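Local coordinates for protein voltage-sensor containing phosphatase (Ciona intestinalis, PDB 3V0G) that probably dephosphorylates phosphoinositides in the membrane, with a PTEN-like phosphatase domain and C2 domain that work under the control of a voltage sensor, at residues Ala153-Gly158 / Asp168-Val173. The protein carries 1 engineered substitution. Residues are numbered along the deposited sequence; the frame is centred on the assembly and turned at random.
Sequences ALEYFG and DVFQGV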
ATOM      1  N   ALA A 153      -6.048 -11.491   8.238  1.00 25.30           N
ATOM      2  CA  ALA A 153      -6.667 -11.226   6.936  1.00 25.20           C
ATOM      3  C   ALA A 153      -5.641 -11.256   5.807  1.00 25.18           C
ATOM      4  O   ALA A 153      -5.891 -11.845   4.754  1.00 25.27           O
ATOM      5  CB  ALA A 153      -7.398  -9.895   6.951  1.00 25.26           C
ATOM      6  N   LEU A 154      -4.493 -10.619   6.039  1.00 25.08           N
ATOM      7  CA  LEU A 154      -3.417 -10.537   5.047  1.00 25.12           C
ATOM      8  C   LEU A 154      -2.821 -11.899   4.734  1.00 25.33           C
ATOM      9  O   LEU A 154      -2.545 -12.212   3.572  1.00 25.43           O
ATOM     10  CB  LEU A 154      -2.316  -9.583   5.519  1.00 25.15           C
ATOM     11  CG  LEU A 154      -2.635  -8.086   5.459  1.00 24.76           C
ATOM     12  CD1 LEU A 154      -1.706  -7.317   6.380  1.00 24.46           C
ATOM     13  CD2 LEU A 154      -2.534  -7.563   4.029  1.00 24.19           C
ATOM     14  N   GLU A 155      -2.629 -12.702   5.777  1.00 25.52           N
ATOM     15  CA  GLU A 155      -2.059 -14.039   5.639  1.00 25.77           C
ATOM     16  C   GLU A 155      -3.035 -14.965   4.915  1.00 25.79           C
ATOM     17  O   GLU A 155      -2.624 -15.794   4.097  1.00 25.82           O
ATOM     18  CB  GLU A 155      -1.636 -14.597   7.003  1.00 25.97           C
ATOM     19  CG  GLU A 155      -0.468 -13.830   7.621  1.00 26.49           C
ATOM     20  CD  GLU A 155       0.223 -14.557   8.757  1.00 27.09           C
ATOM     21  OE1 GLU A 155       1.343 -14.135   9.120  1.00 28.00           O
ATOM     22  OE2 GLU A 155      -0.336 -15.540   9.289  1.00 27.40           O
ATOM     23  N   TYR A 156      -4.327 -14.799   5.195  1.00 25.81           N
ATOM     24  CA  TYR A 156      -5.360 -15.537   4.470  1.00 25.84           C
ATOM     25  C   TYR A 156      -5.372 -15.166   2.992  1.00 26.18           C
ATOM     26  O   TYR A 156      -5.524 -16.041   2.135  1.00 26.29           O
ATOM     27  CB  TYR A 156      -6.750 -15.328   5.081  1.00 25.64           C
ATOM     28  CG  TYR A 156      -7.851 -16.069   4.343  1.00 24.78           C
ATOM     29  CD1 TYR A 156      -7.987 -17.457   4.457  1.00 24.21           C
ATOM     30  CD2 TYR A 156      -8.752 -15.386   3.525  1.00 24.35           C
ATOM     31  CE1 TYR A 156      -8.989 -18.141   3.777  1.00 23.38           C
ATOM     32  CE2 TYR A 156      -9.761 -16.061   2.844  1.00 23.81           C
ATOM     33  CZ  TYR A 156      -9.872 -17.438   2.973  1.00 23.57           C
ATOM     34  OH  TYR A 156     -10.866 -18.106   2.298  1.00 23.31           O
ATOM     35  N   PHE A 157      -5.220 -13.876   2.690  1.00 26.52           N
ATOM     36  CA  PHE A 157      -5.162 -13.446   1.295  1.00 26.86           C
ATOM     37  C   PHE A 157      -3.979 -14.090   0.578  1.00 27.55           C
ATOM     38  O   PHE A 157      -4.115 -14.552  -0.555  1.00 27.36           O
ATOM     39  CB  PHE A 157      -5.107 -11.921   1.152  1.00 26.75           C
ATOM     40  CG  PHE A 157      -4.940 -11.467  -0.271  1.00 26.03           C
ATOM     41  CD1 PHE A 157      -6.035 -11.409  -1.129  1.00 25.40           C
ATOM     42  CD2 PHE A 157      -3.682 -11.129  -0.767  1.00 24.99           C
ATOM     43  CE1 PHE A 157      -5.882 -11.009  -2.454  1.00 25.12           C
ATOM     44  CE2 PHE A 157      -3.521 -10.734  -2.092  1.00 24.75           C
ATOM     45  CZ  PHE A 157      -4.624 -10.670  -2.933  1.00 24.80           C
ATOM     46  N   GLY A 158      -2.829 -14.112   1.251  1.00 28.37           N
ATOM     47  CA  GLY A 158      -1.614 -14.727   0.723  1.00 29.74           C
ATOM     48  C   GLY A 158      -1.763 -16.211   0.442  1.00 30.55           C
ATOM     49  O   GLY A 158      -1.215 -16.719  -0.538  1.00 30.65           O
ATOM     50  N   ASP A 168       4.054 -20.133   8.191  1.00 44.36           N
ATOM     51  CA  ASP A 168       5.332 -19.510   7.849  1.00 44.13           C
ATOM     52  C   ASP A 168       5.212 -17.985   7.900  1.00 43.89           C
ATOM     53  O   ASP A 168       4.111 -17.441   7.781  1.00 43.88           O
ATOM     54  CB  ASP A 168       5.783 -19.972   6.458  1.00 44.16           C
ATOM     55  CG  ASP A 168       7.187 -19.512   6.108  1.00 44.31           C
ATOM     56  OD1 ASP A 168       7.372 -18.971   4.998  1.00 44.38           O
ATOM     57  OD2 ASP A 168       8.107 -19.686   6.938  1.00 44.59           O
ATOM     58  N   VAL A 169       6.345 -17.306   8.083  1.00 43.68           N
ATOM     59  CA  VAL A 169       6.389 -15.842   8.153  1.00 43.39           C
ATOM     60  C   VAL A 169       5.784 -15.200   6.899  1.00 43.10           C
ATOM     61  O   VAL A 169       5.965 -15.697   5.782  1.00 43.21           O
ATOM     62  CB  VAL A 169       7.838 -15.317   8.431  1.00 43.41           C
ATOM     63  CG1 VAL A 169       8.744 -15.457   7.201  1.00 43.36           C
ATOM     64  CG2 VAL A 169       7.814 -13.875   8.937  1.00 43.49           C
ATOM     65  N   PHE A 170       5.041 -14.113   7.098  1.00 42.68           N
ATOM     66  CA  PHE A 170       4.392 -13.415   5.994  1.00 42.19           C
ATOM     67  C   PHE A 170       5.371 -12.488   5.280  1.00 41.75           C
ATOM     68  O   PHE A 170       5.847 -11.503   5.855  1.00 41.79           O
ATOM     69  CB  PHE A 170       3.158 -12.645   6.480  1.00 42.34           C
ATOM     70  CG  PHE A 170       2.277 -12.144   5.367  1.00 42.46           C
ATOM     71  CD1 PHE A 170       1.517 -13.033   4.608  1.00 42.63           C
ATOM     72  CD2 PHE A 170       2.197 -10.784   5.082  1.00 42.51           C
ATOM     73  CE1 PHE A 170       0.701 -12.576   3.577  1.00 42.60           C
ATOM     74  CE2 PHE A 170       1.381 -10.315   4.055  1.00 42.58           C
ATOM     75  CZ  PHE A 170       0.630 -11.214   3.302  1.00 42.57           C
ATOM     76  N   GLN A 171       5.673 -12.828   4.030  1.00 41.08           N
ATOM     77  CA  GLN A 171       6.578 -12.049   3.186  1.00 40.34           C
ATOM     78  C   GLN A 171       6.037 -11.938   1.761  1.00 39.67           C
ATOM     79  O   GLN A 171       5.264 -12.790   1.310  1.00 39.81           O
ATOM     80  CB  GLN A 171       7.983 -12.667   3.177  1.00 40.43           C
ATOM     81  CG  GLN A 171       8.781 -12.433   4.458  1.00 40.65           C
ATOM     82  CD  GLN A 171      10.195 -12.996   4.402  1.00 41.02           C
ATOM     83  OE1 GLN A 171      11.150 -12.338   4.818  1.00 41.31           O
ATOM     84  NE2 GLN A 171      10.333 -14.219   3.892  1.00 41.29           N
ATOM     85  N   GLY A 172       6.445 -10.881   1.063  1.00 38.70           N
ATOM     86  CA  GLY A 172       6.010 -10.640  -0.310  1.00 37.49           C
ATOM     87  C   GLY A 172       4.599 -10.095  -0.395  1.00 36.47           C
ATOM     88  O   GLY A 172       4.046  -9.618   0.601  1.00 36.64           O
ATOM     89  N   VAL A 173       4.025 -10.178  -1.595  1.00 35.38           N
ATOM     90  CA  VAL A 173       2.666  -9.703  -1.911  1.00 34.09           C
ATOM     91  C   VAL A 173       2.460  -8.192  -1.676  1.00 33.05           C
ATOM     92  O   VAL A 173       2.517  -7.411  -2.627  1.00 33.13           O
ATOM     93  CB  VAL A 173       1.537 -10.559  -1.246  1.00 34.17           C
ATOM     94  CG1 VAL A 173       0.184 -10.240  -1.875  1.00 34.30           C
ATOM     95  CG2 VAL A 173       1.831 -12.047  -1.384  1.00 34.32           C
TER
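The Phe170 ring lies against the turn of helix 150-161 formed by Leu154, Glu155 and Gly158. Gly158 CA sits at the ring's edge, near its plane, 4.3 Å from Phe170 CE1, while Glu155 CG and Leu154 O approach obliquely. Leu154 O, which accepts the helical bond from Gly158 N, lies 3.3 Å from both Phe170 CE1 and Phe170 CZ, a van der Waals contact with the ring. Leu154 CB packs 4.0 Å from Phe170 CZ. Three residues further on, Val173 CG1 meets the Phe157 ring edge in plane, 3.7 Å from Phe157 CE2. With CG anti to the backbone N (chi1 -168°), the Phe170 side chain reaches from its loop onto the helix. Glu155 runs past it in the opposite direction: its CG is 3.7 Å from Phe170 CD1, and its OE1 stops 3.5 Å from Phe170 CB, the carboxylate turned 35° from the ring plane. In the tensin-type phosphatase domain, the chain thus folds back after helix 150-161, and the loop leading to helix 176-191 covers one side of the helix it has just left. Phe164, within the connecting segment, meets Phe170 edge-to-face and also touches Glu155. No hydrogen bond links the two segments. Elsewhere Phe157 touches Val137 of helix 131-143, and Leu154 touches Ile179 and Val182 of helix 176-191.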